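Local coordinates for protein AT-less polyketide synthase (Streptomyces platensis subsp. rosaceus, PDB 4TKT) that probably catalyses decarboxylative chain extension (Claisen condensation) as a ketosynthase domain of an AT-less polyketide synthase that makes isomigrastatin, at residues T184-A189 against I359-S364; T278-G283 against S432-V437; E319-G324 against L424-A429. All blocks are in the same frame, centred on the assembly; numbering follows the deposited sequence.

Contact 1: residues T184-A189 against I359-S364; sequences TMCASA and IGHLES
His361 meets Cys186 in the buried core of a thiolase-fold ketosynthase. The pair is consistent with two members of the Cys-His-His active site of this family. Cys186 lies just before helix 188-202. Cys186 SG approaches the His361 ring at its edge, 3.4 Å from His361 NE2. The line from the ring centroid to SG is 74° off the normal. The torsion that sets CG of His361 opposite its backbone N (chi1 -172°) carries the ring out to the sulfur. Glu363 CG sits 4.0 Å above the plane of the His361 ring, over its centre, and Tyr247 meets this ring edge-to-face. The Glu363 carboxylate turns elsewhere and is held by Tyr139. Glu363 O is 3.0 Å from Cys186 O; both are acceptors, so this is no hydrogen bond. A CH of Cys186 CA points at the same Glu363 O. Ser364 comes next. Its CA gives a CH contact to Met185 O at 3.4 Å, and its hydroxyl bonds to Val213 O. Ser364 CB rests on Ser188 CB at 3.9 Å. Ser188 ties down the turn that carries Cys186: its OG donates to Met185 O at 2.6 Å and accepts from Thr184 N at 2.9 Å. Met185 O also accepts from Ser188 N. With an alanine here, Thr184 N would lose its acceptor and Met185 O one of its two donors, and the turn that carries Cys186 is likely to be held less firmly. Lastly, Ala189 N gives a weak bond to Ser364 O at 3.3 Å, bent to 127°.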
ATOM      1  N   THR A 184      11.798   5.197  11.914  1.00 23.60           N
ATOM      2  CA  THR A 184      11.659   4.706  13.277  1.00 26.74           C
ATOM      3  C   THR A 184      11.743   3.189  13.228  1.00 28.97           C
ATOM      4  O   THR A 184      11.127   2.491  14.031  1.00 30.36           O
ATOM      5  CB  THR A 184      10.338   5.142  13.927  1.00 22.64           C
ATOM      6  OG1 THR A 184       9.239   4.661  13.144  1.00 29.22           O
ATOM      7  CG2 THR A 184      10.263   6.658  14.020  1.00 22.75           C
HETATM    8  N   MSE A 185      12.510   2.703  12.256  1.00 21.73           N
HETATM    9  CA  MSE A 185      12.685   1.275  12.003  1.00 26.20           C
HETATM   10  C   MSE A 185      11.358   0.580  11.697  1.00 27.14           C
HETATM   11  O   MSE A 185      10.617   1.014  10.818  1.00 28.12           O
HETATM   12  CB  MSE A 185      13.381   0.601  13.186  1.00 22.40           C
HETATM   13  CG  MSE A 185      14.637   1.326  13.642  1.00 42.56           C
HETATM   14 SE   MSE A 185      15.887   0.169  14.587  1.00 48.77          SE
HETATM   15  CE  MSE A 185      17.089   1.525  15.317  1.00 23.80           C
ATOM     16  N   CYS A 186      11.065  -0.491  12.427  1.00 22.28           N
ATOM     17  CA  CYS A 186       9.902  -1.331  12.147  1.00 36.99           C
ATOM     18  C   CYS A 186       8.583  -0.559  12.207  1.00 33.65           C
ATOM     19  O   CYS A 186       7.589  -0.970  11.610  1.00 35.28           O
ATOM     20  CB  CYS A 186       9.852  -2.508  13.128  1.00 43.19           C
ATOM     21  SG  CYS A 186      11.416  -3.409  13.324  1.00 49.57           S
ATOM     22  N   ALA A 187       8.579   0.558  12.924  1.00 30.74           N
ATOM     23  CA  ALA A 187       7.362   1.343  13.103  1.00 32.97           C
ATOM     24  C   ALA A 187       7.264   2.506  12.118  1.00 34.17           C
ATOM     25  O   ALA A 187       6.389   3.362  12.254  1.00 31.87           O
ATOM     26  CB  ALA A 187       7.285   1.864  14.529  1.00 23.67           C
ATOM     27  N   SER A 188       8.150   2.531  11.124  1.00 25.53           N
ATOM     28  CA  SER A 188       8.268   3.684  10.231  1.00 21.28           C
ATOM     29  C   SER A 188       6.975   4.037   9.499  1.00 26.88           C
ATOM     30  O   SER A 188       6.541   5.188   9.535  1.00 32.87           O
ATOM     31  CB  SER A 188       9.382   3.451   9.217  1.00 20.69           C
ATOM     32  OG  SER A 188      10.642   3.423   9.863  1.00 26.84           O
ATOM     33  N   ALA A 189       6.360   3.053   8.847  1.00 21.85           N
ATOM     34  CA  ALA A 189       5.156   3.298   8.055  1.00 22.90           C
ATOM     35  C   ALA A 189       4.021   3.850   8.913  1.00 28.48           C
ATOM     36  O   ALA A 189       3.323   4.783   8.514  1.00 32.81           O
ATOM     37  CB  ALA A 189       4.715   2.025   7.356  1.00 26.67           C
ATOM     38  N   ILE A 359       3.842 -13.189   5.090  1.00 35.55           N
ATOM     39  CA  ILE A 359       4.785 -12.552   4.178  1.00 30.45           C
ATOM     40  C   ILE A 359       6.113 -12.189   4.829  1.00 31.19           C
ATOM     41  O   ILE A 359       7.019 -11.685   4.164  1.00 29.30           O
ATOM     42  CB  ILE A 359       4.178 -11.275   3.569  1.00 31.81           C
ATOM     43  CG1 ILE A 359       3.805 -10.289   4.679  1.00 31.14           C
ATOM     44  CG2 ILE A 359       2.958 -11.618   2.730  1.00 31.35           C
ATOM     45  CD1 ILE A 359       3.179  -9.007   4.177  1.00 32.00           C
ATOM     46  N   GLY A 360       6.229 -12.442   6.129  1.00 29.35           N
ATOM     47  CA  GLY A 360       7.459 -12.153   6.843  1.00 28.35           C
ATOM     48  C   GLY A 360       7.480 -10.761   7.444  1.00 34.72           C
ATOM     49  O   GLY A 360       6.473 -10.050   7.438  1.00 35.27           O
ATOM     50  N   HIS A 361       8.640 -10.372   7.961  1.00 26.46           N
ATOM     51  CA  HIS A 361       8.802  -9.089   8.635  1.00 25.61           C
ATOM     52  C   HIS A 361       9.252  -8.011   7.649  1.00 32.55           C
ATOM     53  O   HIS A 361      10.429  -7.935   7.285  1.00 30.10           O
ATOM     54  CB  HIS A 361       9.808  -9.224   9.784  1.00 30.85           C
ATOM     55  CG  HIS A 361       9.897  -8.015  10.665  1.00 35.33           C
ATOM     56  ND1 HIS A 361       9.050  -6.935  10.542  1.00 38.50           N
ATOM     57  CD2 HIS A 361      10.737  -7.719  11.684  1.00 33.42           C
ATOM     58  CE1 HIS A 361       9.363  -6.027  11.446  1.00 36.78           C
ATOM     59  NE2 HIS A 361      10.385  -6.477  12.153  1.00 33.41           N
ATOM     60  N   LEU A 362       8.309  -7.176   7.223  1.00 30.28           N
ATOM     61  CA  LEU A 362       8.587  -6.161   6.212  1.00 27.88           C
ATOM     62  C   LEU A 362       9.265  -4.934   6.806  1.00 29.66           C
ATOM     63  O   LEU A 362       9.517  -3.958   6.101  1.00 30.95           O
ATOM     64  CB  LEU A 362       7.299  -5.751   5.493  1.00 25.46           C
ATOM     65  CG  LEU A 362       7.006  -6.488   4.181  1.00 26.53           C
ATOM     66  CD1 LEU A 362       6.970  -7.993   4.395  1.00 25.77           C
ATOM     67  CD2 LEU A 362       5.699  -6.004   3.569  1.00 25.54           C
ATOM     68  N   GLU A 363       9.552  -4.992   8.102  1.00 22.58           N
ATOM     69  CA  GLU A 363      10.288  -3.935   8.787  1.00 27.37           C
ATOM     70  C   GLU A 363       9.652  -2.556   8.594  1.00 28.97           C
ATOM     71  O   GLU A 363       8.543  -2.312   9.066  1.00 30.65           O
ATOM     72  CB  GLU A 363      11.748  -3.941   8.324  1.00 26.08           C
ATOM     73  CG  GLU A 363      12.580  -5.006   9.036  1.00 43.01           C
ATOM     74  CD  GLU A 363      13.789  -5.467   8.244  1.00 52.59           C
ATOM     75  OE1 GLU A 363      13.721  -5.480   6.997  1.00 56.30           O
ATOM     76  OE2 GLU A 363      14.807  -5.824   8.876  1.00 55.39           O
ATOM     77  N   SER A 364      10.341  -1.659   7.895  1.00 27.90           N
ATOM     78  CA  SER A 364       9.847  -0.292   7.729  1.00 27.88           C
ATOM     79  C   SER A 364       8.520  -0.230   6.969  1.00 34.15           C
ATOM     80  O   SER A 364       7.839   0.794   6.985  1.00 37.20           O
ATOM     81  CB  SER A 364      10.894   0.569   7.019  1.00 24.03           C
ATOM     82  OG  SER A 364      11.306  -0.017   5.798  1.00 29.55           O
TER

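Contact 2: residues T278-G283 against S432-V437; sequences TAVNHG and SNAHVV
Asn281 and Asn433 meet at a slant, their amide planes 66° apart. OD1 of Asn281 lies over the start of the other side chain, 3.2 Å from Asn433 CB. Asn281 gets there because its CG stands between the backbone N and the carbonyl carbon (chi1 68°). The other end of its amide turns from the pair, with ND2 donating to Ala296 O. Ala279 and His435 point to this same face, where the His435 ring bonds through ND1 to Ser425 OG and meets the Trp305 ring nearly at right angles. The two strands are antiparallel neighbours in the sheet of the C-terminal half of the thiolase fold, between helix 188-202 on one face and helix 294-308 on the other. Two hydrogen-bonded pairs join them, Ala279 with His435 and Asn281 with Asn433. Asn433 N donates to Asn281 O at 3.0 Å. His435 N donates to Ala279 O at 3.2 Å. On the face of Thr278, Val280, Ala434 and Val436 the contacts are mostly methyl to methyl. Thr278 and Val436 lie side by side and point the same way, CG2 of Thr278 3.8 Å from CG2 of Val436, while the Thr278 hydroxyl bonds to His194. Val280 CG2 touches Ala434 CB at 4.0 Å. Beyond them the end of His282 comes near the partner strand, its CD2 3.5 Å from Ser432 N, and its NE2 bonds to Gly430 O.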
ATOM      1  N   THR A 278      -4.296   7.781  16.234  1.00 33.30           N
ATOM      2  CA  THR A 278      -2.941   7.250  16.160  1.00 32.22           C
ATOM      3  C   THR A 278      -2.153   7.684  17.385  1.00 35.61           C
ATOM      4  O   THR A 278      -2.489   8.677  18.028  1.00 37.44           O
ATOM      5  CB  THR A 278      -2.201   7.725  14.897  1.00 42.28           C
ATOM      6  OG1 THR A 278      -2.022   9.146  14.952  1.00 42.56           O
ATOM      7  CG2 THR A 278      -2.979   7.360  13.642  1.00 43.34           C
ATOM      8  N   ALA A 279      -1.103   6.939  17.708  1.00 33.20           N
ATOM      9  CA  ALA A 279      -0.250   7.295  18.832  1.00 32.98           C
ATOM     10  C   ALA A 279       1.163   6.781  18.623  1.00 29.85           C
ATOM     11  O   ALA A 279       1.374   5.765  17.963  1.00 32.46           O
ATOM     12  CB  ALA A 279      -0.825   6.759  20.127  1.00 31.97           C
ATOM     13  N   VAL A 280       2.127   7.486  19.203  1.00 32.00           N
ATOM     14  CA  VAL A 280       3.537   7.172  19.021  1.00 28.24           C
ATOM     15  C   VAL A 280       4.329   7.457  20.301  1.00 37.69           C
ATOM     16  O   VAL A 280       4.164   8.510  20.915  1.00 38.78           O
ATOM     17  CB  VAL A 280       4.120   7.979  17.839  1.00 27.34           C
ATOM     18  CG1 VAL A 280       5.608   8.188  17.999  1.00 43.06           C
ATOM     19  CG2 VAL A 280       3.804   7.288  16.520  1.00 27.26           C
ATOM     20  N   ASN A 281       5.171   6.511  20.716  1.00 27.91           N
ATOM     21  CA  ASN A 281       6.038   6.727  21.872  1.00 33.79           C
ATOM     22  C   ASN A 281       7.338   5.927  21.792  1.00 32.47           C
ATOM     23  O   ASN A 281       7.719   5.454  20.722  1.00 33.58           O
ATOM     24  CB  ASN A 281       5.293   6.398  23.174  1.00 29.02           C
ATOM     25  CG  ASN A 281       4.989   4.915  23.337  1.00 29.53           C
ATOM     26  OD1 ASN A 281       5.409   4.078  22.540  1.00 38.55           O
ATOM     27  ND2 ASN A 281       4.258   4.587  24.394  1.00 30.67           N
ATOM     28  N   HIS A 282       8.011   5.771  22.928  1.00 27.26           N
ATOM     29  CA  HIS A 282       9.253   5.009  22.976  1.00 31.68           C
ATOM     30  C   HIS A 282       9.363   4.192  24.261  1.00 33.25           C
ATOM     31  O   HIS A 282       8.859   4.593  25.310  1.00 34.33           O
ATOM     32  CB  HIS A 282      10.457   5.941  22.841  1.00 25.79           C
ATOM     33  CG  HIS A 282      11.751   5.221  22.629  1.00 25.10           C
ATOM     34  ND1 HIS A 282      12.584   4.864  23.668  1.00 25.25           N
ATOM     35  CD2 HIS A 282      12.353   4.785  21.498  1.00 24.36           C
ATOM     36  CE1 HIS A 282      13.644   4.242  23.186  1.00 27.12           C
ATOM     37  NE2 HIS A 282      13.530   4.182  21.870  1.00 24.05           N
ATOM     38  N   GLY A 283      10.033   3.047  24.169  1.00 27.19           N
ATOM     39  CA  GLY A 283      10.117   2.106  25.273  1.00 27.95           C
ATOM     40  C   GLY A 283      10.988   2.537  26.437  1.00 28.08           C
ATOM     41  O   GLY A 283      10.942   1.930  27.508  1.00 28.93           O
ATOM     42  N   SER A 432      10.874   2.521  19.241  1.00 27.11           N
ATOM     43  CA  SER A 432       9.761   3.342  18.776  1.00 27.31           C
ATOM     44  C   SER A 432       8.519   2.490  18.563  1.00 27.91           C
ATOM     45  O   SER A 432       8.551   1.504  17.829  1.00 31.62           O
ATOM     46  CB  SER A 432      10.121   4.074  17.480  1.00 27.15           C
ATOM     47  OG  SER A 432      11.105   5.069  17.702  1.00 33.95           O
ATOM     48  N   ASN A 433       7.425   2.875  19.209  1.00 28.21           N
ATOM     49  CA  ASN A 433       6.173   2.141  19.091  1.00 28.88           C
ATOM     50  C   ASN A 433       5.076   2.974  18.445  1.00 35.54           C
ATOM     51  O   ASN A 433       5.102   4.203  18.495  1.00 42.00           O
ATOM     52  CB  ASN A 433       5.709   1.659  20.463  1.00 29.22           C
ATOM     53  CG  ASN A 433       6.757   0.835  21.174  1.00 33.98           C
ATOM     54  OD1 ASN A 433       7.489   0.068  20.549  1.00 36.26           O
ATOM     55  ND2 ASN A 433       6.838   0.992  22.490  1.00 28.94           N
ATOM     56  N   ALA A 434       4.106   2.298  17.842  1.00 29.73           N
ATOM     57  CA  ALA A 434       2.984   2.983  17.220  1.00 36.90           C
ATOM     58  C   ALA A 434       1.736   2.112  17.226  1.00 37.56           C
ATOM     59  O   ALA A 434       1.816   0.890  17.096  1.00 36.29           O
ATOM     60  CB  ALA A 434       3.337   3.398  15.799  1.00 29.79           C
ATOM     61  N   HIS A 435       0.582   2.750  17.387  1.00 31.38           N
ATOM     62  CA  HIS A 435      -0.694   2.057  17.283  1.00 32.26           C
ATOM     63  C   HIS A 435      -1.691   2.921  16.524  1.00 36.51           C
ATOM     64  O   HIS A 435      -1.767   4.132  16.735  1.00 33.55           O
ATOM     65  CB  HIS A 435      -1.242   1.701  18.665  1.00 32.83           C
ATOM     66  CG  HIS A 435      -2.398   0.752  18.629  1.00 39.04           C
ATOM     67  ND1 HIS A 435      -2.237  -0.617  18.585  1.00 34.18           N
ATOM     68  CD2 HIS A 435      -3.733   0.973  18.624  1.00 41.04           C
ATOM     69  CE1 HIS A 435      -3.422  -1.198  18.560  1.00 35.18           C
ATOM     70  NE2 HIS A 435      -4.348  -0.255  18.582  1.00 35.49           N
ATOM     71  N   VAL A 436      -2.446   2.293  15.629  1.00 35.65           N
ATOM     72  CA  VAL A 436      -3.423   3.002  14.814  1.00 33.42           C
ATOM     73  C   VAL A 436      -4.797   2.359  14.966  1.00 37.52           C
ATOM     74  O   VAL A 436      -4.918   1.135  14.972  1.00 40.28           O
ATOM     75  CB  VAL A 436      -3.007   3.014  13.329  1.00 33.01           C
ATOM     76  CG1 VAL A 436      -4.090   3.635  12.470  1.00 33.63           C
ATOM     77  CG2 VAL A 436      -1.705   3.771  13.156  1.00 38.28           C
ATOM     78  N   VAL A 437      -5.824   3.192  15.105  1.00 36.88           N
ATOM     79  CA  VAL A 437      -7.191   2.714  15.282  1.00 36.58           C
ATOM     80  C   VAL A 437      -8.047   3.021  14.060  1.00 40.54           C
ATOM     81  O   VAL A 437      -8.235   4.185  13.706  1.00 38.67           O
ATOM     82  CB  VAL A 437      -7.848   3.347  16.517  1.00 36.69           C
ATOM     83  CG1 VAL A 437      -9.261   2.817  16.694  1.00 41.87           C
ATOM     84  CG2 VAL A 437      -7.010   3.086  17.754  1.00 39.14           C
TER

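Contact 3: residues E319-G324 against L424-A429; sequences EAHGTG and LSSFGA
His321 lies with one ring face against Phe427. CB of Phe427 makes a CH-pi contact 4.1 Å from the centroid of the His321 ring, 14° off the normal. Phe427 N sits above the same face, nearer the rim. The two rings are oblique, their planes 57° apart, and Phe427 CD2 touches His321 CB at 3.7 Å. Opposite the backbone N, CG of His321 (chi1 -166°) points the imidazole across to the strand. His321 NE2 comes within 3.0 Å of Phe427 O, but the angle is too poor for a hydrogen bond. The motif EAHGTG is consistent with His321 being a histidine of the ketosynthase Cys-His-His site. The His321 backbone is held by Glu332 at N and by Lys356 and Ser354 at O. One step back, Ser425 N donates to Glu319 O at 3.2 Å, nearly straight at the hydrogen. Glu319 and Leu424 are a parallel bridge with side chains alongside each other, CG of Glu319 3.6 Å from CD1 of Leu424. The Glu319 chain bends at chi2, and its carboxylate ends on Lys373 and Ala355 N. On the strand, Ser426 OG bonds to Cys186 O. Strand 421-427 lies between strands 317-319 and 432-439 in the sheet. Leu424 packs on helices 188-202 and 366-380, and Phe427 touches Glu332 of helix 328-340.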
ATOM      1  N   GLU A 319      -4.543  -6.389  14.559  1.00 39.88           N
ATOM      2  CA  GLU A 319      -3.433  -6.818  13.719  1.00 37.08           C
ATOM      3  C   GLU A 319      -2.123  -6.525  14.444  1.00 40.36           C
ATOM      4  O   GLU A 319      -1.648  -5.388  14.465  1.00 41.23           O
ATOM      5  CB  GLU A 319      -3.477  -6.126  12.354  1.00 38.47           C
ATOM      6  CG  GLU A 319      -2.270  -6.396  11.462  1.00 40.92           C
ATOM      7  CD  GLU A 319      -2.121  -7.855  11.080  1.00 49.66           C
ATOM      8  OE1 GLU A 319      -3.108  -8.611  11.195  1.00 55.50           O
ATOM      9  OE2 GLU A 319      -1.010  -8.246  10.659  1.00 51.63           O
ATOM     10  N   ALA A 320      -1.551  -7.563  15.046  1.00 40.95           N
ATOM     11  CA  ALA A 320      -0.412  -7.406  15.945  1.00 39.80           C
ATOM     12  C   ALA A 320       0.927  -7.313  15.217  1.00 36.82           C
ATOM     13  O   ALA A 320       1.037  -7.636  14.034  1.00 33.89           O
ATOM     14  CB  ALA A 320      -0.382  -8.556  16.942  1.00 35.96           C
ATOM     15  N   HIS A 321       1.939  -6.857  15.946  1.00 33.16           N
ATOM     16  CA  HIS A 321       3.312  -6.858  15.465  1.00 33.25           C
ATOM     17  C   HIS A 321       3.717  -8.291  15.135  1.00 38.45           C
ATOM     18  O   HIS A 321       4.049  -8.603  13.991  1.00 44.59           O
ATOM     19  CB  HIS A 321       4.242  -6.250  16.519  1.00 35.52           C
ATOM     20  CG  HIS A 321       5.607  -5.912  16.008  1.00 39.81           C
ATOM     21  ND1 HIS A 321       5.813  -5.177  14.860  1.00 49.99           N
ATOM     22  CD2 HIS A 321       6.837  -6.193  16.501  1.00 36.92           C
ATOM     23  CE1 HIS A 321       7.111  -5.029  14.663  1.00 48.09           C
ATOM     24  NE2 HIS A 321       7.754  -5.635  15.644  1.00 41.47           N
ATOM     25  N   GLY A 322       3.669  -9.152  16.150  1.00 37.31           N
ATOM     26  CA  GLY A 322       3.835 -10.589  15.997  1.00 35.83           C
ATOM     27  C   GLY A 322       5.006 -11.064  15.160  1.00 33.15           C
ATOM     28  O   GLY A 322       4.816 -11.735  14.149  1.00 33.61           O
ATOM     29  N   THR A 323       6.220 -10.729  15.583  1.00 32.19           N
ATOM     30  CA  THR A 323       7.407 -11.074  14.807  1.00 35.50           C
ATOM     31  C   THR A 323       7.884 -12.506  15.052  1.00 35.49           C
ATOM     32  O   THR A 323       8.746 -13.005  14.331  1.00 41.38           O
ATOM     33  CB  THR A 323       8.563 -10.102  15.100  1.00 35.39           C
ATOM     34  OG1 THR A 323       8.655  -9.872  16.512  1.00 34.70           O
ATOM     35  CG2 THR A 323       8.325  -8.776  14.399  1.00 40.73           C
ATOM     36  N   GLY A 324       7.321 -13.165  16.060  1.00 37.08           N
ATOM     37  CA  GLY A 324       7.682 -14.541  16.360  1.00 39.69           C
ATOM     38  C   GLY A 324       8.956 -14.656  17.178  1.00 40.99           C
ATOM     39  O   GLY A 324       9.790 -15.529  16.934  1.00 41.97           O
ATOM     40  N   LEU A 424      -4.170  -1.664  15.141  1.00 35.30           N
ATOM     41  CA  LEU A 424      -2.966  -2.043  14.412  1.00 33.75           C
ATOM     42  C   LEU A 424      -1.714  -1.573  15.140  1.00 34.94           C
ATOM     43  O   LEU A 424      -1.560  -0.384  15.417  1.00 38.01           O
ATOM     44  CB  LEU A 424      -3.011  -1.464  12.997  1.00 33.02           C
ATOM     45  CG  LEU A 424      -1.748  -1.527  12.140  1.00 38.50           C
ATOM     46  CD1 LEU A 424      -1.385  -2.963  11.802  1.00 43.91           C
ATOM     47  CD2 LEU A 424      -1.941  -0.709  10.874  1.00 36.82           C
ATOM     48  N   SER A 425      -0.819  -2.509  15.444  1.00 32.05           N
ATOM     49  CA  SER A 425       0.404  -2.189  16.177  1.00 34.44           C
ATOM     50  C   SER A 425       1.664  -2.401  15.343  1.00 31.17           C
ATOM     51  O   SER A 425       1.724  -3.294  14.499  1.00 34.17           O
ATOM     52  CB  SER A 425       0.496  -3.027  17.452  1.00 31.93           C
ATOM     53  OG  SER A 425      -0.590  -2.765  18.320  1.00 37.45           O
ATOM     54  N   SER A 426       2.672  -1.574  15.593  1.00 28.25           N
ATOM     55  CA  SER A 426       3.979  -1.745  14.974  1.00 30.91           C
ATOM     56  C   SER A 426       5.050  -1.231  15.925  1.00 35.51           C
ATOM     57  O   SER A 426       5.021  -0.071  16.340  1.00 42.29           O
ATOM     58  CB  SER A 426       4.051  -1.021  13.628  1.00 32.89           C
ATOM     59  OG  SER A 426       5.163  -1.463  12.869  1.00 36.85           O
ATOM     60  N   PHE A 427       5.987  -2.103  16.276  1.00 33.60           N
ATOM     61  CA  PHE A 427       6.979  -1.790  17.294  1.00 29.59           C
ATOM     62  C   PHE A 427       8.392  -1.872  16.732  1.00 34.24           C
ATOM     63  O   PHE A 427       8.858  -2.944  16.351  1.00 41.12           O
ATOM     64  CB  PHE A 427       6.831  -2.738  18.487  1.00 26.90           C
ATOM     65  CG  PHE A 427       5.445  -2.767  19.071  1.00 33.69           C
ATOM     66  CD1 PHE A 427       4.736  -1.593  19.270  1.00 28.41           C
ATOM     67  CD2 PHE A 427       4.848  -3.970  19.416  1.00 36.29           C
ATOM     68  CE1 PHE A 427       3.457  -1.617  19.808  1.00 31.37           C
ATOM     69  CE2 PHE A 427       3.570  -4.001  19.954  1.00 31.02           C
ATOM     70  CZ  PHE A 427       2.875  -2.822  20.151  1.00 31.15           C
ATOM     71  N   GLY A 428       9.069  -0.730  16.681  1.00 32.29           N
ATOM     72  CA  GLY A 428      10.424  -0.678  16.173  1.00 28.07           C
ATOM     73  C   GLY A 428      11.399  -1.378  17.097  1.00 30.70           C
ATOM     74  O   GLY A 428      11.268  -1.307  18.320  1.00 30.44           O
ATOM     75  N   ALA A 429      12.382  -2.054  16.510  1.00 29.41           N
ATOM     76  CA  ALA A 429      13.411  -2.739  17.282  1.00 32.19           C
ATOM     77  C   ALA A 429      14.181  -1.766  18.175  1.00 30.68           C
ATOM     78  O   ALA A 429      14.700  -2.151  19.221  1.00 41.90           O
ATOM     79  CB  ALA A 429      14.367  -3.471  16.356  1.00 21.92           C
TER

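How the contacts relate
Contacts 1 and 3 meet at the probable active site, with centres about 8 Å apart. His321 NE2 lies 4.5 Å from His361 NE2 and 4.9 Å from Cys186 SG, so Cys186, His361 and His321 are grouped as in the family's Cys-His-His site. Cys186 SG is 3.6 Å from Ala429 N. By analogy with related ketosynthases, the backbone N atoms of Cys186 and Ala429 probably form the oxyanion hole. Contact 2 lies farther off, its centre about 13 Å from that of contact 1 and about 11 Å from that of contact 3. It shares the sheet with contact 3, where Val436 N reaches Leu424 O at 2.8 Å. It also touches contact 1, where Thr184 CB packs on Ser432 CB at 3.7 Å.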